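Local coordinates for protein S-adenosylmethionine decarboxylase proenzyme (PDB 2III) that probably catalyses the pyruvoyl-dependent decarboxylation of S-adenosylmethionine, supplying the propylamine donor for spermidine and spermine synthesis after self-cleavage of its proenzyme, at residues E25-L30 / I68-E73; A77-Y82 / D95-Q100. All blocks are in the same frame, centred on the assembly; numbering follows the deposited sequence.

Interaction 1: residues E25-L30 / I68-E73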
ATOM      1  N   GLU A  25      13.171   8.822 -11.774  1.00 30.05           N
ATOM      2  CA  GLU A  25      14.388   9.264 -11.099  1.00 36.56           C
ATOM      3  C   GLU A  25      14.046   9.983  -9.801  1.00 32.90           C
ATOM      4  O   GLU A  25      14.677   9.747  -8.770  1.00 31.28           O
ATOM      5  CB  GLU A  25      15.187  10.220 -11.994  1.00 42.25           C
ATOM      6  CG  GLU A  25      15.665   9.613 -13.297  1.00 58.02           C
ATOM      7  CD  GLU A  25      14.531   9.004 -14.101  1.00 69.58           C
ATOM      8  OE1 GLU A  25      13.520   9.703 -14.334  1.00 50.89           O
ATOM      9  OE2 GLU A  25      14.652   7.826 -14.499  1.00 75.84           O
ATOM     10  N   ASP A  26      13.051  10.868  -9.866  1.00 20.22           N
ATOM     11  CA  ASP A  26      12.625  11.638  -8.699  1.00 26.05           C
ATOM     12  C   ASP A  26      12.091  10.723  -7.579  1.00 24.75           C
ATOM     13  O   ASP A  26      12.512  10.825  -6.427  1.00 23.23           O
ATOM     14  CB  ASP A  26      11.525  12.641  -9.087  1.00 26.95           C
ATOM     15  CG  ASP A  26      11.869  13.466 -10.321  1.00 37.75           C
ATOM     16  OD1 ASP A  26      12.832  14.259 -10.270  1.00 35.78           O
ATOM     17  OD2 ASP A  26      11.159  13.322 -11.343  1.00 32.33           O
ATOM     18  N   ILE A  27      11.159   9.838  -7.926  1.00 16.84           N
ATOM     19  CA  ILE A  27      10.556   8.931  -6.947  1.00 29.58           C
ATOM     20  C   ILE A  27      11.602   8.023  -6.315  1.00 34.93           C
ATOM     21  O   ILE A  27      11.606   7.822  -5.096  1.00 23.12           O
ATOM     22  CB  ILE A  27       9.444   8.065  -7.598  1.00 27.06           C
ATOM     23  CG1 ILE A  27       8.322   8.969  -8.101  1.00 28.55           C
ATOM     24  CG2 ILE A  27       8.897   7.060  -6.606  1.00 43.43           C
ATOM     25  CD1 ILE A  27       7.804   9.919  -7.060  1.00 25.35           C
ATOM     26  N   ARG A  28      12.491   7.493  -7.154  1.00 30.98           N
ATOM     27  CA  ARG A  28      13.559   6.612  -6.708  1.00 26.96           C
ATOM     28  C   ARG A  28      14.449   7.315  -5.705  1.00 26.61           C
ATOM     29  O   ARG A  28      14.708   6.785  -4.628  1.00 29.40           O
ATOM     30  CB  ARG A  28      14.383   6.140  -7.909  1.00 43.37           C
ATOM     31  CG  ARG A  28      15.702   5.452  -7.574  1.00 41.51           C
ATOM     32  CD  ARG A  28      16.150   4.587  -8.749  1.00 42.58           C
ATOM     33  NE  ARG A  28      15.661   3.216  -8.604  1.00 61.53           N
ATOM     34  CZ  ARG A  28      15.397   2.396  -9.615  1.00 57.98           C
ATOM     35  NH1 ARG A  28      15.565   2.803 -10.867  1.00 59.93           N
ATOM     36  NH2 ARG A  28      14.979   1.161  -9.370  1.00 52.44           N
ATOM     37  N   GLU A  29      14.912   8.513  -6.042  1.00 20.50           N
ATOM     38  CA  GLU A  29      15.765   9.247  -5.115  1.00 30.79           C
ATOM     39  C   GLU A  29      15.017   9.484  -3.817  1.00 26.58           C
ATOM     40  O   GLU A  29      15.554   9.277  -2.730  1.00 26.01           O
ATOM     41  CB  GLU A  29      16.180  10.593  -5.700  1.00 30.43           C
ATOM     42  CG  GLU A  29      17.510  10.569  -6.417  1.00 61.99           C
ATOM     43  CD  GLU A  29      18.059  11.964  -6.641  1.00 76.59           C
ATOM     44  OE1 GLU A  29      18.228  12.702  -5.644  1.00 77.99           O
ATOM     45  OE2 GLU A  29      18.322  12.323  -7.809  1.00 87.45           O
ATOM     46  N   LEU A  30      13.770   9.920  -3.952  1.00 20.13           N
ATOM     47  CA  LEU A  30      12.904  10.209  -2.820  1.00 22.23           C
ATOM     48  C   LEU A  30      12.753   9.024  -1.861  1.00 23.35           C
ATOM     49  O   LEU A  30      13.029   9.144  -0.666  1.00 26.03           O
ATOM     50  CB  LEU A  30      11.521  10.626  -3.330  1.00 19.47           C
ATOM     51  CG  LEU A  30      10.464  10.994  -2.287  1.00 24.95           C
ATOM     52  CD1 LEU A  30      10.809  12.351  -1.693  1.00 28.29           C
ATOM     53  CD2 LEU A  30       9.087  11.035  -2.936  1.00 21.81           C
ATOM     54  N   ILE A  68       4.209   5.063  -3.493  1.00 20.37           N
ATOM     55  CA  ILE A  68       3.895   6.412  -3.940  1.00 16.39           C
ATOM     56  C   ILE A  68       3.430   6.387  -5.391  1.00 20.31           C
ATOM     57  O   ILE A  68       4.032   5.740  -6.246  1.00 19.89           O
ATOM     58  CB  ILE A  68       5.095   7.373  -3.825  1.00 17.61           C
ATOM     59  CG1 ILE A  68       4.656   8.777  -4.257  1.00 16.10           C
ATOM     60  CG2 ILE A  68       6.241   6.878  -4.673  1.00 16.86           C
ATOM     61  CD1 ILE A  68       5.680   9.874  -4.011  1.00  7.38           C
ATOM     62  N   HIS A  69       2.335   7.090  -5.643  1.00 19.03           N
ATOM     63  CA  HIS A  69       1.748   7.196  -6.970  1.00 10.41           C
ATOM     64  C   HIS A  69       1.656   8.706  -7.193  1.00 18.02           C
ATOM     65  O   HIS A  69       1.304   9.450  -6.270  1.00 15.86           O
ATOM     66  CB  HIS A  69       0.367   6.535  -6.963  1.00 14.18           C
ATOM     67  CG  HIS A  69       0.391   5.087  -6.559  1.00 21.31           C
ATOM     68  ND1 HIS A  69       0.936   4.098  -7.352  1.00 23.19           N
ATOM     69  CD2 HIS A  69      -0.065   4.463  -5.445  1.00 24.27           C
ATOM     70  CE1 HIS A  69       0.813   2.929  -6.746  1.00 22.01           C
ATOM     71  NE2 HIS A  69       0.208   3.122  -5.588  1.00 19.03           N
ATOM     72  N   THR A  70       1.985   9.174  -8.393  1.00 11.86           N
ATOM     73  CA  THR A  70       1.960  10.613  -8.632  1.00 18.85           C
ATOM     74  C   THR A  70       1.242  11.091  -9.886  1.00 16.97           C
ATOM     75  O   THR A  70       1.095  10.355 -10.860  1.00 13.73           O
ATOM     76  CB  THR A  70       3.387  11.188  -8.660  1.00 17.95           C
ATOM     77  OG1 THR A  70       4.014  10.850  -9.903  1.00 23.27           O
ATOM     78  CG2 THR A  70       4.211  10.612  -7.520  1.00 14.57           C
ATOM     79  N   TRP A  71       0.816  12.350  -9.835  1.00 14.80           N
ATOM     80  CA  TRP A  71       0.100  13.010 -10.919  1.00 16.23           C
ATOM     81  C   TRP A  71       0.633  14.428 -11.000  1.00 17.64           C
ATOM     82  O   TRP A  71       0.129  15.331 -10.329  1.00 17.83           O
ATOM     83  CB  TRP A  71      -1.401  13.064 -10.622  1.00 24.15           C
ATOM     84  CG  TRP A  71      -2.089  11.736 -10.673  1.00 23.14           C
ATOM     85  CD1 TRP A  71      -2.775  11.212 -11.728  1.00 18.38           C
ATOM     86  CD2 TRP A  71      -2.156  10.761  -9.620  1.00 15.74           C
ATOM     87  NE1 TRP A  71      -3.269   9.970 -11.398  1.00 20.78           N
ATOM     88  CE2 TRP A  71      -2.904   9.669 -10.113  1.00 14.43           C
ATOM     89  CE3 TRP A  71      -1.659  10.707  -8.308  1.00 20.95           C
ATOM     90  CZ2 TRP A  71      -3.169   8.527  -9.339  1.00 16.85           C
ATOM     91  CZ3 TRP A  71      -1.923   9.573  -7.537  1.00 17.84           C
ATOM     92  CH2 TRP A  71      -2.673   8.497  -8.060  1.00 15.26           C
ATOM     93  N   PRO A  72       1.687  14.636 -11.795  1.00 17.61           N
ATOM     94  CA  PRO A  72       2.283  15.959 -11.954  1.00 20.16           C
ATOM     95  C   PRO A  72       1.256  17.046 -12.300  1.00 23.42           C
ATOM     96  O   PRO A  72       1.299  18.141 -11.743  1.00 21.11           O
ATOM     97  CB  PRO A  72       3.290  15.734 -13.078  1.00 17.52           C
ATOM     98  CG  PRO A  72       3.786  14.358 -12.779  1.00 18.15           C
ATOM     99  CD  PRO A  72       2.504  13.609 -12.468  1.00 16.48           C
ATOM    100  N   GLU A  73       0.330  16.739 -13.208  1.00 23.50           N
ATOM    101  CA  GLU A  73      -0.664  17.727 -13.635  1.00 21.64           C
ATOM    102  C   GLU A  73      -1.547  18.225 -12.501  1.00 22.38           C
ATOM    103  O   GLU A  73      -2.163  19.282 -12.619  1.00 17.25           O
ATOM    104  CB  GLU A  73      -1.558  17.168 -14.750  1.00  9.21           C
ATOM    105  CG  GLU A  73      -2.549  16.093 -14.286  1.00 14.22           C
ATOM    106  CD  GLU A  73      -1.985  14.680 -14.359  1.00 24.12           C
ATOM    107  OE1 GLU A  73      -0.807  14.479 -13.990  1.00 14.22           O
ATOM    108  OE2 GLU A  73      -2.734  13.769 -14.778  1.00 13.82           O
TER
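Thr70 OG1 is gripped by two backbone groups: it donates to the carbonyl of Ile21 and accepts from the N-H of Ala55, which satisfies a buried hydroxyl and fixes its rotation. With OG1 held between the backbone N and the carbonyl carbon (chi1 76°), the methyl CG2 is left to face the helix, where it meets Ile27 CD1 end-on at 3.7 Å. The rest of the contact is aliphatic. Ile27 and Ile68 meet end to end; their CG2 methyls stand at 3.3 Å, tighter than usual for two carbons. The bent chain of Ile27 (chi2 -52°) also brings CD1 to 3.7 Å from Ile68 CD1. One turn on, Leu30 CD2 lies 3.8 Å from that same Ile68 methyl, Leu30 coming in roughly perpendicular to Ile68. The neighbouring residue Asp26 joins Asp19 and Asp22 in the magnesium site, its OD2 also bonded to the N-H of Arg23. His69 leaves the strand by the other face, where its NE2 is hydrogen-bonded to His65 ND1 of the second subunit. The segment axes run at 145°, and a helix laid by its apolar side on one face of an antiparallel sheet is the arrangement of a two-layer alpha/beta sandwich.

Interaction 2: residues A77-Y82 / D95-Q100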
ATOM      1  N   ALA A  77       0.587  13.655  -5.015  1.00 20.66           N
ATOM      2  CA  ALA A  77       1.310  12.420  -4.748  1.00 24.32           C
ATOM      3  C   ALA A  77       0.601  11.709  -3.593  1.00 21.79           C
ATOM      4  O   ALA A  77       0.324  12.314  -2.562  1.00 16.22           O
ATOM      5  CB  ALA A  77       2.765  12.722  -4.370  1.00 14.24           C
ATOM      6  N   THR A  78       0.291  10.431  -3.775  1.00 19.32           N
ATOM      7  CA  THR A  78      -0.357   9.659  -2.728  1.00  9.61           C
ATOM      8  C   THR A  78       0.688   8.706  -2.171  1.00 18.04           C
ATOM      9  O   THR A  78       1.239   7.865  -2.895  1.00 19.32           O
ATOM     10  CB  THR A  78      -1.579   8.898  -3.278  1.00 15.11           C
ATOM     11  OG1 THR A  78      -1.220   8.195  -4.478  1.00  9.94           O
ATOM     12  CG2 THR A  78      -2.701   9.887  -3.580  1.00 17.33           C
ATOM     13  N   VAL A  79       0.955   8.853  -0.877  1.00 18.37           N
ATOM     14  CA  VAL A  79       1.985   8.080  -0.192  1.00 12.92           C
ATOM     15  C   VAL A  79       1.518   7.114   0.902  1.00 19.68           C
ATOM     16  O   VAL A  79       0.587   7.401   1.648  1.00 18.74           O
ATOM     17  CB  VAL A  79       3.001   9.038   0.454  1.00 15.59           C
ATOM     18  CG1 VAL A  79       4.204   8.255   0.960  1.00 20.41           C
ATOM     19  CG2 VAL A  79       3.413  10.126  -0.552  1.00 15.95           C
ATOM     20  N   ASP A  80       2.193   5.974   0.999  1.00 13.62           N
ATOM     21  CA  ASP A  80       1.888   4.988   2.027  1.00 13.52           C
ATOM     22  C   ASP A  80       3.176   4.538   2.698  1.00 20.67           C
ATOM     23  O   ASP A  80       4.134   4.143   2.022  1.00 21.38           O
ATOM     24  CB  ASP A  80       1.214   3.741   1.435  1.00 14.73           C
ATOM     25  CG  ASP A  80      -0.235   3.968   1.060  1.00 20.00           C
ATOM     26  OD1 ASP A  80      -1.093   3.212   1.573  1.00 15.87           O
ATOM     27  OD2 ASP A  80      -0.516   4.882   0.250  1.00 13.47           O
ATOM     28  N   VAL A  81       3.204   4.604   4.023  1.00 13.65           N
ATOM     29  CA  VAL A  81       4.357   4.127   4.773  1.00 10.62           C
ATOM     30  C   VAL A  81       3.805   3.159   5.800  1.00 10.38           C
ATOM     31  O   VAL A  81       3.199   3.560   6.785  1.00 19.93           O
ATOM     32  CB  VAL A  81       5.128   5.258   5.475  1.00 15.17           C
ATOM     33  CG1 VAL A  81       6.246   4.664   6.340  1.00 16.25           C
ATOM     34  CG2 VAL A  81       5.744   6.177   4.432  1.00 14.45           C
ATOM     35  N   TYR A  82       4.019   1.873   5.542  1.00 17.18           N
ATOM     36  CA  TYR A  82       3.533   0.786   6.384  1.00 14.50           C
ATOM     37  C   TYR A  82       4.716  -0.060   6.874  1.00 23.38           C
ATOM     38  O   TYR A  82       5.340  -0.760   6.081  1.00 23.73           O
ATOM     39  CB  TYR A  82       2.572  -0.064   5.539  1.00 15.56           C
ATOM     40  CG  TYR A  82       1.889  -1.232   6.218  1.00 20.57           C
ATOM     41  CD1 TYR A  82       0.989  -2.025   5.508  1.00 16.02           C
ATOM     42  CD2 TYR A  82       2.129  -1.550   7.561  1.00 24.15           C
ATOM     43  CE1 TYR A  82       0.342  -3.106   6.107  1.00 19.71           C
ATOM     44  CE2 TYR A  82       1.486  -2.637   8.175  1.00 21.39           C
ATOM     45  CZ  TYR A  82       0.595  -3.410   7.438  1.00 18.90           C
ATOM     46  OH  TYR A  82      -0.030  -4.501   8.011  1.00 16.16           O
ATOM     47  N   ASP A  95       7.903  11.710   7.381  1.00 19.38           N
ATOM     48  CA  ASP A  95       8.356  13.088   7.616  1.00 22.43           C
ATOM     49  C   ASP A  95       9.361  13.471   6.535  1.00 26.69           C
ATOM     50  O   ASP A  95       9.358  14.600   6.026  1.00 18.11           O
ATOM     51  CB  ASP A  95       9.038  13.234   8.987  1.00 26.34           C
ATOM     52  CG  ASP A  95       8.074  13.074  10.150  1.00 26.52           C
ATOM     53  OD1 ASP A  95       6.856  13.241   9.946  1.00 29.11           O
ATOM     54  OD2 ASP A  95       8.540  12.795  11.277  1.00 31.40           O
ATOM     55  N   TYR A  96      10.232  12.523   6.197  1.00 18.10           N
ATOM     56  CA  TYR A  96      11.243  12.750   5.175  1.00 20.95           C
ATOM     57  C   TYR A  96      10.564  13.009   3.831  1.00 24.96           C
ATOM     58  O   TYR A  96      10.786  14.041   3.202  1.00 27.95           O
ATOM     59  CB  TYR A  96      12.176  11.534   5.057  1.00 18.33           C
ATOM     60  CG  TYR A  96      13.231  11.705   3.988  1.00 21.57           C
ATOM     61  CD1 TYR A  96      14.374  12.474   4.220  1.00 23.09           C
ATOM     62  CD2 TYR A  96      13.061  11.146   2.724  1.00 26.81           C
ATOM     63  CE1 TYR A  96      15.321  12.683   3.215  1.00 24.76           C
ATOM     64  CE2 TYR A  96      13.997  11.348   1.714  1.00 33.27           C
ATOM     65  CZ  TYR A  96      15.125  12.116   1.966  1.00 37.06           C
ATOM     66  OH  TYR A  96      16.054  12.306   0.970  1.00 47.23           O
ATOM     67  N   ILE A  97       9.734  12.063   3.394  1.00 21.32           N
ATOM     68  CA  ILE A  97       9.030  12.194   2.126  1.00 19.22           C
ATOM     69  C   ILE A  97       8.281  13.529   2.028  1.00 21.13           C
ATOM     70  O   ILE A  97       8.386  14.236   1.029  1.00 22.39           O
ATOM     71  CB  ILE A  97       8.049  11.006   1.927  1.00 17.02           C
ATOM     72  CG1 ILE A  97       8.852   9.725   1.669  1.00 19.14           C
ATOM     73  CG2 ILE A  97       7.084  11.299   0.781  1.00 21.61           C
ATOM     74  CD1 ILE A  97       8.031   8.454   1.629  1.00 15.48           C
ATOM     75  N   ILE A  98       7.537  13.884   3.068  1.00 21.15           N
ATOM     76  CA  ILE A  98       6.796  15.139   3.057  1.00 25.74           C
ATOM     77  C   ILE A  98       7.708  16.367   2.943  1.00 33.66           C
ATOM     78  O   ILE A  98       7.444  17.268   2.142  1.00 37.74           O
ATOM     79  CB  ILE A  98       5.905  15.277   4.318  1.00 22.05           C
ATOM     80  CG1 ILE A  98       4.755  14.270   4.247  1.00 20.20           C
ATOM     81  CG2 ILE A  98       5.336  16.698   4.421  1.00 21.48           C
ATOM     82  CD1 ILE A  98       3.856  14.275   5.465  1.00  8.98           C
ATOM     83  N   THR A  99       8.780  16.414   3.731  1.00 31.06           N
ATOM     84  CA  THR A  99       9.679  17.564   3.667  1.00 27.44           C
ATOM     85  C   THR A  99      10.354  17.674   2.315  1.00 27.18           C
ATOM     86  O   THR A  99      10.587  18.777   1.828  1.00 28.66           O
ATOM     87  CB  THR A  99      10.788  17.517   4.733  1.00 35.07           C
ATOM     88  OG1 THR A  99      11.597  16.354   4.525  1.00 53.42           O
ATOM     89  CG2 THR A  99      10.192  17.493   6.132  1.00 27.43           C
ATOM     90  N   GLN A 100      10.679  16.541   1.705  1.00 19.00           N
ATOM     91  CA  GLN A 100      11.325  16.585   0.401  1.00 22.04           C
ATOM     92  C   GLN A 100      10.355  17.088  -0.662  1.00 25.23           C
ATOM     93  O   GLN A 100      10.730  17.863  -1.539  1.00 32.65           O
ATOM     94  CB  GLN A 100      11.842  15.201   0.005  1.00 15.84           C
ATOM     95  CG  GLN A 100      12.928  14.669   0.926  1.00 32.89           C
ATOM     96  CD  GLN A 100      14.063  15.659   1.119  1.00 38.81           C
ATOM     97  OE1 GLN A 100      14.720  16.059   0.159  1.00 45.85           O
ATOM     98  NE2 GLN A 100      14.295  16.063   2.363  1.00 43.18           N
TER
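Ile97 faces Val79 and Val81 where helix 87-101 lies against strand 76-84, the two joined through a short connection in the two-layer alpha/beta sandwich of this decarboxylase. From its CB, which stays beyond contact range of the valines, the side chain divides. The branch methyl CG2 goes to Val79, 4.1 Å from its CG2 and little further from its CG1. The other branch runs through CG1, set anti to the carbonyl carbon (chi1 -70°), and continues almost fully extended (chi2 173°), carrying the tip CD1 to 3.9 Å from Val79 CG1 and 4.3 Å from Val81 CG2. One isoleucine thus spans two valines of the strand; it and Val79 lie alongside each other and point opposite ways. Leu31 and Ala34 of helix 24-37 add to the surroundings of Ile97, while Met94 touches both valines. Asp80, between them in sequence, points away from the helix: its OD1 is hydrogen-bonded to His8 NE2, and its OD2 forms a salt bridge with Arg113 of the second subunit, which would tend to stabilise the carboxylate. Further along the helix, Gln100 CG rests 3.5 Å above one face of the Tyr96 ring, toward its rim. The carbonyl O of Tyr96 serves two donors, Gln100 N at 2.9 Å and Thr99 OG1 at 2.8 Å, the hydroxyl tilted 22° from the carbonyl plane.

In the fold
Interactions 1 and 2 are neighbouring patches of one helix-to-sheet interface, with centres 11 Å apart. In the sheet, strands 65-71 and 76-84 lie side by side, joined by a probable hydrogen bond of 2.9 Å between His69 O and Thr78 N. In the helical layer, Leu30 CD1 packs against Gln100 CB at 3.5 Å. Ile68 and Val79 also touch, making the two apolar patches continuous. The sheet's other face meets the second subunit and carries His69, the predicted proton acceptor for processing, about 8 Å from Val79 side chain to side chain. Ser64, the predicted pyruvoyl precursor, is about 8 Å from Val81, again between side chains.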